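Glycosylation Associate Protein 1 (Streptococcus agalactiae serotype V, PDB 6OYC) probably takes part in the glycosylation and accessory Sec export of serine-rich surface adhesins, as a GT-B-like member of the Gap123 complex. Local coordinates at residues F31-N36 / S257-A262; C280-I285 / L454-E459; V298-F303 / G504-R509; Y437-G442 / I447-T452. All coordinates share one frame; numbering follows the deposited sequence.

Contact 1 closes the first long loop. It brings the start of helix 33-43 to the loop after strand 250-255, so both ends lie in the N-terminal parallel-sheet region. Contact 2 opens next, at residue 280, after contact 1 has closed. Contact 3 opens at 298, before contact 2 closes at 459, and itself closes only at 509, so these two cross. Both join the N-terminal sheet region to later chain: contact 2 to a loop of the second parallel-sheet region, contact 3 to the C-terminal helix. Contact 4 joins helix 436-445 to strand 449-451 of the second parallel sheet, within the spans of contacts 2 and 3. Ser257 and Asp281 link contacts 1 and 2 directly.

Contact 1 of 4, residues F31-N36 / S257-A262; sequences FDDTIN and SERNNA. With SO4 (sulfate ion), chain J.
Asp33 and Arg259 meet in an end-on, two-pronged salt bridge within the Rossmann-like N-terminal domain of a GT-B fold. Asp33 lies in the first turn of helix 33-43, and Arg259 lies in the loop after strand 250-255. Their side chains approach at about a right angle. Even so, the carboxylate and guanidinium planes are only 28° apart. NH1 of Arg259 donates to Asp33 OD1 over 2.8 Å, and NH2 of Arg259 donates to Asp33 OD2 over 2.9 Å. Both bonds are nearly straight. Both use the syn side of the carboxylate and come in tilted out of its plane, while the oxygens stay in the guanidinium plane. The Arg259 chain is bent at chi3 (67°), which turns its end toward the helix. Asp33 OD2 also bonds to Ser254 OG, and Arg259 NE to Phe234 O, so each partner has a second bond. Asp32 is turned differently, with its carboxylate 84° from the guanidinium plane. Its OD2 is 4.1 Å from Arg259 NH1, too far for a salt bridge, and a water joins the same two atoms. Asp32 is the N-cap residue; its OD1 accepts from Ile35 N at 3.3 Å and, weakly, from Thr34 N. Farther along the loop, O3 of a sulfate, probably from the crystallisation liquor, accepts from Asn261 N and from Asn260 ND2, 3.0 Å away.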
# COMPACT_ATOMS: atom_id res chain seq x y z
N PHE A 31 1.47 2.15 0.77
CA PHE A 31 1.86 3.45 1.31
C PHE A 31 0.77 4.50 1.07
O PHE A 31 0.27 4.64 -0.05
CB PHE A 31 3.18 3.89 0.67
CG PHE A 31 3.65 5.23 1.11
CD1 PHE A 31 4.40 5.37 2.28
CD2 PHE A 31 3.31 6.37 0.40
CE1 PHE A 31 4.81 6.61 2.72
CE2 PHE A 31 3.72 7.63 0.83
CZ PHE A 31 4.48 7.75 1.99
N ASP A 32 0.39 5.24 2.12
CA ASP A 32 -0.66 6.24 1.93
C ASP A 32 -0.44 7.40 2.89
O ASP A 32 0.59 7.47 3.57
CB ASP A 32 -2.05 5.61 2.08
CG ASP A 32 -2.40 5.26 3.52
OD1 ASP A 32 -1.58 5.48 4.44
OD2 ASP A 32 -3.52 4.75 3.74
N ASP A 33 -1.44 8.28 2.97
CA ASP A 33 -1.32 9.50 3.76
C ASP A 33 -1.12 9.22 5.24
O ASP A 33 -0.38 9.95 5.92
CB ASP A 33 -2.54 10.41 3.51
CG ASP A 33 -3.88 9.69 3.75
OD1 ASP A 33 -3.97 8.48 3.43
OD2 ASP A 33 -4.84 10.35 4.24
N THR A 34 -1.74 8.17 5.77
CA THR A 34 -1.55 7.88 7.19
C THR A 34 -0.11 7.51 7.49
O THR A 34 0.46 7.98 8.49
CB THR A 34 -2.49 6.77 7.64
OG1 THR A 34 -3.84 7.13 7.33
CG2 THR A 34 -2.34 6.51 9.15
N ILE A 35 0.50 6.66 6.66
CA ILE A 35 1.90 6.30 6.86
C ILE A 35 2.76 7.55 6.81
O ILE A 35 3.60 7.80 7.69
CB ILE A 35 2.36 5.29 5.79
CG1 ILE A 35 1.48 4.03 5.78
CG2 ILE A 35 3.87 5.02 5.94
CD1 ILE A 35 1.72 3.11 6.92
N ASN A 36 2.57 8.35 5.77
CA ASN A 36 3.37 9.55 5.60
C ASN A 36 3.23 10.48 6.80
O ASN A 36 4.23 11.00 7.31
CB ASN A 36 2.95 10.24 4.30
CG ASN A 36 3.47 11.63 4.20
OD1 ASN A 36 2.87 12.57 4.74
ND2 ASN A 36 4.62 11.79 3.55
N SER A 257 -5.69 11.64 -2.71
CA SER A 257 -6.29 11.54 -4.04
C SER A 257 -6.44 10.09 -4.52
O SER A 257 -7.38 9.79 -5.26
CB SER A 257 -5.45 12.34 -5.04
OG SER A 257 -4.13 11.83 -5.11
N GLU A 258 -5.54 9.17 -4.12
CA GLU A 258 -5.69 7.79 -4.57
C GLU A 258 -6.94 7.13 -3.99
O GLU A 258 -7.54 6.26 -4.63
CB GLU A 258 -4.45 6.98 -4.21
CG GLU A 258 -4.49 5.49 -4.61
CD GLU A 258 -3.43 4.64 -3.89
OE1 GLU A 258 -2.59 4.01 -4.59
OE2 GLU A 258 -3.42 4.58 -2.64
N ARG A 259 -7.36 7.55 -2.79
CA ARG A 259 -8.52 7.02 -2.07
C ARG A 259 -9.78 7.85 -2.25
O ARG A 259 -10.87 7.31 -2.33
CB ARG A 259 -8.21 6.95 -0.57
CG ARG A 259 -9.35 6.48 0.30
CD ARG A 259 -8.94 6.45 1.78
NE ARG A 259 -8.70 7.79 2.31
CZ ARG A 259 -7.51 8.25 2.70
NH1 ARG A 259 -6.44 7.46 2.64
NH2 ARG A 259 -7.40 9.49 3.16
N ASN A 260 -9.65 9.17 -2.34
CA ASN A 260 -10.81 10.03 -2.20
C ASN A 260 -11.26 10.57 -3.54
O ASN A 260 -10.44 11.04 -4.34
CB ASN A 260 -10.49 11.15 -1.22
CG ASN A 260 -10.30 10.62 0.19
OD1 ASN A 260 -9.30 10.91 0.86
ND2 ASN A 260 -11.24 9.79 0.62
N ASN A 261 -12.56 10.49 -3.79
CA ASN A 261 -13.20 11.23 -4.86
C ASN A 261 -13.45 12.67 -4.41
O ASN A 261 -14.21 12.92 -3.46
CB ASN A 261 -14.50 10.53 -5.25
CG ASN A 261 -15.10 11.08 -6.51
OD1 ASN A 261 -15.09 12.29 -6.74
ND2 ASN A 261 -15.62 10.20 -7.34
N ALA A 262 -12.80 13.63 -5.09
CA ALA A 262 -12.94 15.04 -4.75
C ALA A 262 -14.41 15.47 -4.66
O ALA A 262 -14.80 16.21 -3.74
CB ALA A 262 -12.21 15.89 -5.78
S SO4 J . -14.79 8.68 -0.37
O1 SO4 J . -14.55 8.55 1.07
O2 SO4 J . -16.16 9.16 -0.62
O3 SO4 J . -13.84 9.66 -0.94
O4 SO4 J . -14.57 7.38 -1.03
O HOH W 1 -5.89 4.76 1.75

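Contact 2 of 4, residues C280-I285 / L454-E459; sequences CDRLDI and LTEFVE
Glu456 reaches across to Leu283 and Asp284 and accepts from the backbone N-H groups that begin helix 283-292. It comes from the loop after strand 449-451, in the second Rossmann-like sheet region of the GT-B fold. Its CG is anti to the carbonyl carbon (chi1 -54°), and the extended chain beyond carries the carboxylate to the helix start. This is the tight part. OE1 takes a nearly straight bond from Leu283 N at 2.9 Å, and OE2 a somewhat more bent one from Asp284 N at 3.1 Å. Each oxygen uses its syn lone pair, and the helix dipole probably favours the negative charge. OE2 is also 3.5 Å from Arg282 NH2, a salt bridge of charges alone, since OE2 lies well out of the guanidinium plane and no N-H of Arg282 points at it. Arg282 grips Asp284 side-on, with NE to OD1 and NH2 to OD2 (2.6 Å). This pairing probably offsets the like charges of Asp284 OD1 and Glu456 OE2, which come within 3.2 Å.

The exposed Leu283 side chain is the looser side, meeting the carboxylate mainly through CB. Phe457 packs on helix 436-445 and does not touch 280-285. An ST turn holds Glu456, with Phe457 N bonded to Thr455 OG1 at 3.2 Å.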
# COMPACT_ATOMS: atom_id res chain seq x y z
N CYS A 280 -4.27 17.71 2.46
CA CYS A 280 -4.31 16.81 1.31
C CYS A 280 -2.97 16.77 0.60
O CYS A 280 -2.10 17.63 0.79
CB CYS A 280 -5.42 17.17 0.32
SG CYS A 280 -5.40 18.85 -0.12
N ASP A 281 -2.82 15.74 -0.22
CA ASP A 281 -1.61 15.51 -0.99
C ASP A 281 -1.56 16.31 -2.29
O ASP A 281 -0.50 16.35 -2.93
CB ASP A 281 -1.46 14.01 -1.29
CG ASP A 281 -2.60 13.47 -2.14
OD1 ASP A 281 -3.78 13.78 -1.86
OD2 ASP A 281 -2.33 12.73 -3.11
N ARG A 282 -2.64 16.95 -2.71
CA ARG A 282 -2.63 17.57 -4.03
C ARG A 282 -3.01 19.04 -3.95
O ARG A 282 -3.89 19.44 -3.19
CB ARG A 282 -3.55 16.82 -4.98
CG ARG A 282 -2.93 15.51 -5.49
CD ARG A 282 -3.76 14.95 -6.61
NE ARG A 282 -3.80 15.91 -7.71
CZ ARG A 282 -3.03 15.82 -8.78
NH1 ARG A 282 -2.18 14.81 -8.89
NH2 ARG A 282 -3.11 16.74 -9.74
N LEU A 283 -2.32 19.85 -4.77
CA LEU A 283 -2.56 21.29 -4.79
C LEU A 283 -3.88 21.63 -5.48
O LEU A 283 -4.60 22.52 -5.01
CB LEU A 283 -1.40 22.01 -5.46
CG LEU A 283 -0.14 22.17 -4.61
CD1 LEU A 283 0.93 22.90 -5.39
CD2 LEU A 283 -0.46 22.93 -3.35
N ASP A 284 -4.23 20.93 -6.57
CA ASP A 284 -5.51 21.22 -7.22
C ASP A 284 -6.68 20.89 -6.29
O ASP A 284 -7.60 21.71 -6.13
CB ASP A 284 -5.65 20.48 -8.57
CG ASP A 284 -5.22 19.00 -8.52
OD1 ASP A 284 -4.92 18.47 -7.43
OD2 ASP A 284 -5.19 18.34 -9.59
N ILE A 285 -6.66 19.72 -5.64
CA ILE A 285 -7.70 19.40 -4.67
C ILE A 285 -7.71 20.44 -3.56
O ILE A 285 -8.78 20.89 -3.12
CB ILE A 285 -7.51 17.98 -4.11
CG1 ILE A 285 -7.78 16.91 -5.17
CG2 ILE A 285 -8.41 17.75 -2.92
CD1 ILE A 285 -8.03 15.51 -4.59
N LEU A 454 2.38 16.95 -17.48
CA LEU A 454 2.64 17.69 -16.26
C LEU A 454 2.00 16.97 -15.08
O LEU A 454 0.89 16.45 -15.17
CB LEU A 454 2.09 19.12 -16.36
CG LEU A 454 2.41 20.10 -15.22
CD1 LEU A 454 1.40 20.03 -14.05
CD2 LEU A 454 3.86 19.91 -14.72
N THR A 455 2.73 16.95 -13.97
CA THR A 455 2.29 16.34 -12.73
C THR A 455 2.69 17.28 -11.62
O THR A 455 3.55 18.15 -11.79
CB THR A 455 2.93 14.95 -12.51
OG1 THR A 455 4.34 15.10 -12.28
CG2 THR A 455 2.72 14.04 -13.73
N GLU A 456 2.07 17.11 -10.46
CA GLU A 456 2.54 17.91 -9.33
C GLU A 456 3.88 17.43 -8.80
O GLU A 456 4.47 18.12 -7.96
CB GLU A 456 1.48 17.89 -8.22
CG GLU A 456 0.10 18.32 -8.68
CD GLU A 456 -0.76 18.76 -7.50
OE1 GLU A 456 -0.32 18.54 -6.35
OE2 GLU A 456 -1.86 19.34 -7.73
N PHE A 457 4.39 16.30 -9.28
CA PHE A 457 5.61 15.71 -8.73
C PHE A 457 6.88 16.24 -9.37
O PHE A 457 7.95 16.13 -8.75
CB PHE A 457 5.58 14.19 -8.90
CG PHE A 457 4.62 13.52 -7.99
CD1 PHE A 457 5.02 13.11 -6.72
CD2 PHE A 457 3.30 13.34 -8.37
CE1 PHE A 457 4.13 12.51 -5.87
CE2 PHE A 457 2.40 12.74 -7.52
CZ PHE A 457 2.82 12.32 -6.27
N VAL A 458 6.81 16.74 -10.59
CA VAL A 458 8.00 17.07 -11.36
C VAL A 458 7.92 18.53 -11.77
O VAL A 458 6.89 18.98 -12.29
CB VAL A 458 8.14 16.17 -12.61
CG1 VAL A 458 9.21 16.73 -13.54
CG2 VAL A 458 8.45 14.74 -12.20
N GLU A 459 8.98 19.28 -11.49
CA GLU A 459 9.20 20.58 -12.10
C GLU A 459 10.19 20.39 -13.25
O GLU A 459 11.30 19.90 -13.03
CB GLU A 459 9.73 21.59 -11.08
CG GLU A 459 8.66 22.13 -10.13
CD GLU A 459 9.18 23.27 -9.26
OE1 GLU A 459 9.35 24.39 -9.79
OE2 GLU A 459 9.41 23.04 -8.06

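Contact 3 of 4, residues V298-F303 / G504-R509; sequences VHVSPF and GQLVER
Leu506 sets its CG anti to the backbone N (chi1 -166°), and a chi2 of 47° spreads its two methyls over Val298 and Val300. In Val298 the CG1 branch is likewise anti to the backbone N, and this is the methyl that meets the leucine. The contact is apolar, and no hydrogen bond crosses it. Leu506 CD1 lies 4.2 Å from Val298 CG1, and the two side chains run past each other in opposite directions. The same CD1 rests 3.9 Å from the carbonyl oxygen of His299, whose ring packs near Leu283. The other methyl, CD2, sits against the fork of Val300, 4.0 Å from CG2 and 4.1 Å from CG1. Leu506 thus straddles the end of the strand, one branch to each valine. Met40 of helix 33-43 touches both Leu506 and Val300, and Ile510 packs on both valines from the next turn of the helix.

Gly504 has a positive phi of 92°, at the break between helices 484-502 and 505-512, and a backbone bond between Leu506 and Asp500 spans the bend. Beyond the strand, Pro302 is the centre of an inverse gamma turn closed by Phe303 N to Ser301 O. Strand 297-299 is an edge strand of the N-terminal parallel sheet. A last helix that returns from the C-terminal domain to cover the N-terminal one, as helix 505-512 does here, is characteristic of the GT-B fold.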
# COMPACT_ATOMS: atom_id res chain seq x y z
N VAL A 298 -4.01 22.47 4.38
CA VAL A 298 -2.56 22.42 4.33
C VAL A 298 -2.13 21.33 3.35
O VAL A 298 -2.57 20.17 3.46
CB VAL A 298 -1.94 22.18 5.71
CG1 VAL A 298 -0.40 22.06 5.57
CG2 VAL A 298 -2.31 23.30 6.67
N HIS A 299 -1.25 21.69 2.42
CA HIS A 299 -0.76 20.76 1.42
C HIS A 299 0.40 19.97 2.01
O HIS A 299 1.35 20.54 2.54
CB HIS A 299 -0.33 21.52 0.16
CG HIS A 299 0.47 20.71 -0.81
ND1 HIS A 299 -0.03 19.60 -1.47
CD2 HIS A 299 1.74 20.86 -1.26
CE1 HIS A 299 0.90 19.11 -2.27
NE2 HIS A 299 1.98 19.85 -2.16
N VAL A 300 0.30 18.64 1.94
CA VAL A 300 1.33 17.75 2.46
C VAL A 300 1.70 16.79 1.34
O VAL A 300 0.93 15.86 1.04
CB VAL A 300 0.87 16.99 3.72
CG1 VAL A 300 1.86 15.89 4.10
CG2 VAL A 300 0.67 17.96 4.91
N SER A 301 2.85 17.00 0.72
CA SER A 301 3.26 16.08 -0.34
C SER A 301 3.66 14.74 0.28
O SER A 301 4.27 14.69 1.36
CB SER A 301 4.41 16.65 -1.17
OG SER A 301 5.28 17.45 -0.39
N PRO A 302 3.31 13.64 -0.36
CA PRO A 302 3.39 12.31 0.29
C PRO A 302 4.75 11.62 0.16
O PRO A 302 4.85 10.55 -0.42
CB PRO A 302 2.29 11.53 -0.44
CG PRO A 302 2.22 12.16 -1.81
CD PRO A 302 2.53 13.62 -1.61
N PHE A 303 5.78 12.21 0.76
CA PHE A 303 7.12 11.61 0.78
C PHE A 303 7.13 10.26 1.49
O PHE A 303 6.47 10.08 2.53
CB PHE A 303 8.11 12.53 1.49
CG PHE A 303 8.34 13.83 0.80
CD1 PHE A 303 9.09 13.89 -0.37
CD2 PHE A 303 7.81 15.01 1.33
CE1 PHE A 303 9.30 15.10 -1.01
CE2 PHE A 303 8.02 16.22 0.70
CZ PHE A 303 8.77 16.27 -0.47
N GLY A 504 10.18 19.03 10.78
CA GLY A 504 9.12 19.34 11.71
C GLY A 504 8.32 20.58 11.40
O GLY A 504 7.29 20.81 12.05
N GLN A 505 8.75 21.38 10.43
CA GLN A 505 8.07 22.64 10.17
C GLN A 505 6.68 22.42 9.59
O GLN A 505 5.74 23.15 9.92
CB GLN A 505 8.91 23.51 9.24
CG GLN A 505 10.19 24.00 9.88
CD GLN A 505 11.36 23.08 9.59
OE1 GLN A 505 11.18 21.92 9.19
NE2 GLN A 505 12.58 23.59 9.81
N LEU A 506 6.53 21.42 8.73
CA LEU A 506 5.21 21.09 8.20
C LEU A 506 4.26 20.69 9.33
O LEU A 506 3.12 21.17 9.40
CB LEU A 506 5.35 19.97 7.16
CG LEU A 506 4.17 19.70 6.25
CD1 LEU A 506 3.62 20.99 5.67
CD2 LEU A 506 4.59 18.75 5.15
N VAL A 507 4.72 19.82 10.23
CA VAL A 507 3.89 19.37 11.35
C VAL A 507 3.44 20.55 12.19
O VAL A 507 2.27 20.66 12.57
CB VAL A 507 4.66 18.34 12.21
CG1 VAL A 507 3.95 18.15 13.54
CG2 VAL A 507 4.80 17.02 11.47
N GLU A 508 4.37 21.46 12.49
CA GLU A 508 4.04 22.63 13.28
C GLU A 508 3.07 23.55 12.54
O GLU A 508 2.18 24.14 13.16
CB GLU A 508 5.31 23.37 13.66
CG GLU A 508 5.19 24.17 14.93
CD GLU A 508 5.09 23.28 16.16
OE1 GLU A 508 5.38 22.06 16.05
OE2 GLU A 508 4.72 23.81 17.24
N ARG A 509 3.22 23.67 11.22
CA ARG A 509 2.26 24.46 10.44
C ARG A 509 0.86 23.85 10.52
O ARG A 509 -0.12 24.57 10.73
CB ARG A 509 2.73 24.56 8.99
CG ARG A 509 1.76 25.30 8.06
CD ARG A 509 2.44 25.69 6.75
NE ARG A 509 3.59 26.56 7.00
CZ ARG A 509 4.86 26.20 6.85
NH1 ARG A 509 5.16 24.97 6.45
NH2 ARG A 509 5.83 27.07 7.12

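Contact 4 of 4, residues Y437-G442 / I447-T452; sequences YTQIAG and IPQINT
Gln449 lays its side-chain amide against the backbone of Gln439 and Gly442, and these are van der Waals contacts. Its CG is anti to the carbonyl carbon (chi1 -57°), and the extended chain beyond carries the amide to the helix. Its OE1 is 3.4 Å from Gln439 CA and also touches that residue's CG. Its NE2 is 3.7 Å from Gly442 CA, where the glycine has no side chain to keep the amide off the helix. The two glutamine side chains cross at about a right angle, with amide planes 84° apart.

Helix 436-445 and strand 449-451 belong to a beta-alpha-beta unit of the second parallel sheet, after strand 426-428. The axes of segments 437-442 and 449-451 come within 10.2 Å, with 140° between N-to-C directions. At the turn between them Gly442 O is 3.5 Å from Ile447 N, and Ser445 OG is hydrogen-bonded to both.

The polar link runs through one water. It accepts from Gln439 NE2 at 2.6 Å, and donates to Gln449 OE1 at 3.0 Å and to Asn451 OD1 at 2.7 Å. The water gives these buried polar ends a partner. Asn451 ND2 in turn bonds to Asp429 O, just past strand 426-428, which supports the way its amide is turned.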
# COMPACT_ATOMS: atom_id res chain seq x y z
N TYR A 437 3.02 5.45 -7.09
CA TYR A 437 4.06 5.13 -6.13
C TYR A 437 5.45 5.42 -6.71
O TYR A 437 6.33 5.91 -6.01
CB TYR A 437 3.98 3.68 -5.66
CG TYR A 437 5.04 3.47 -4.60
CD1 TYR A 437 4.90 4.06 -3.35
CD2 TYR A 437 6.21 2.78 -4.87
CE1 TYR A 437 5.89 3.92 -2.37
CE2 TYR A 437 7.22 2.64 -3.88
CZ TYR A 437 7.05 3.21 -2.64
OH TYR A 437 8.01 3.10 -1.66
N THR A 438 5.64 5.15 -8.01
CA THR A 438 6.90 5.47 -8.67
C THR A 438 7.20 6.96 -8.61
O THR A 438 8.35 7.36 -8.39
CB THR A 438 6.86 4.98 -10.12
OG1 THR A 438 6.64 3.56 -10.13
CG2 THR A 438 8.17 5.27 -10.85
N GLN A 439 6.18 7.80 -8.82
CA GLN A 439 6.38 9.25 -8.68
C GLN A 439 6.81 9.61 -7.26
O GLN A 439 7.74 10.41 -7.07
CB GLN A 439 5.10 9.99 -9.06
CG GLN A 439 4.69 9.85 -10.50
CD GLN A 439 3.42 10.61 -10.79
OE1 GLN A 439 2.33 10.24 -10.33
NE2 GLN A 439 3.56 11.69 -11.54
N ILE A 440 6.12 9.05 -6.26
CA ILE A 440 6.49 9.31 -4.86
C ILE A 440 7.92 8.87 -4.60
O ILE A 440 8.68 9.58 -3.93
CB ILE A 440 5.51 8.60 -3.91
CG1 ILE A 440 4.15 9.29 -3.90
CG2 ILE A 440 6.09 8.52 -2.50
CD1 ILE A 440 3.02 8.36 -3.50
N ALA A 441 8.29 7.69 -5.10
CA ALA A 441 9.66 7.22 -4.92
C ALA A 441 10.66 8.18 -5.57
O ALA A 441 11.75 8.40 -5.04
CB ALA A 441 9.79 5.81 -5.49
N GLY A 442 10.28 8.77 -6.70
CA GLY A 442 11.10 9.75 -7.38
C GLY A 442 11.42 10.97 -6.54
O GLY A 442 12.59 11.26 -6.31
N ILE A 447 15.85 10.83 -7.56
CA ILE A 447 16.02 10.34 -8.93
C ILE A 447 15.13 11.16 -9.86
O ILE A 447 13.92 11.33 -9.58
CB ILE A 447 15.67 8.85 -9.01
CG1 ILE A 447 16.55 8.04 -8.04
CG2 ILE A 447 15.81 8.33 -10.45
CD1 ILE A 447 16.30 6.53 -8.11
N PRO A 448 15.68 11.71 -10.95
CA PRO A 448 14.86 12.54 -11.84
C PRO A 448 13.93 11.68 -12.70
O PRO A 448 14.25 10.54 -13.06
CB PRO A 448 15.91 13.27 -12.70
CG PRO A 448 17.06 12.27 -12.78
CD PRO A 448 17.07 11.58 -11.41
N GLN A 449 12.77 12.25 -13.05
CA GLN A 449 11.73 11.52 -13.76
C GLN A 449 11.43 12.13 -15.12
O GLN A 449 11.26 13.34 -15.24
CB GLN A 449 10.42 11.51 -12.96
CG GLN A 449 10.55 10.93 -11.60
CD GLN A 449 9.35 11.28 -10.76
OE1 GLN A 449 8.24 10.80 -11.01
NE2 GLN A 449 9.55 12.13 -9.76
N ILE A 450 11.28 11.28 -16.13
CA ILE A 450 10.86 11.74 -17.46
C ILE A 450 9.41 11.32 -17.67
O ILE A 450 9.09 10.13 -17.66
CB ILE A 450 11.76 11.18 -18.58
CG1 ILE A 450 13.20 11.68 -18.42
CG2 ILE A 450 11.18 11.59 -19.94
CD1 ILE A 450 14.15 11.09 -19.46
N ASN A 451 8.54 12.31 -17.88
CA ASN A 451 7.12 12.11 -18.14
C ASN A 451 6.76 12.77 -19.47
O ASN A 451 7.50 13.59 -20.01
CB ASN A 451 6.26 12.69 -17.00
CG ASN A 451 6.71 12.22 -15.61
OD1 ASN A 451 6.96 13.03 -14.73
ND2 ASN A 451 6.82 10.91 -15.43
N THR A 452 5.60 12.41 -20.02
CA THR A 452 5.03 13.14 -21.15
C THR A 452 3.93 14.10 -20.73
O THR A 452 3.31 14.73 -21.59
CB THR A 452 4.45 12.18 -22.19
OG1 THR A 452 3.55 11.26 -21.55
CG2 THR A 452 5.55 11.42 -22.87
O HOH W 2 6.00 12.45 -12.22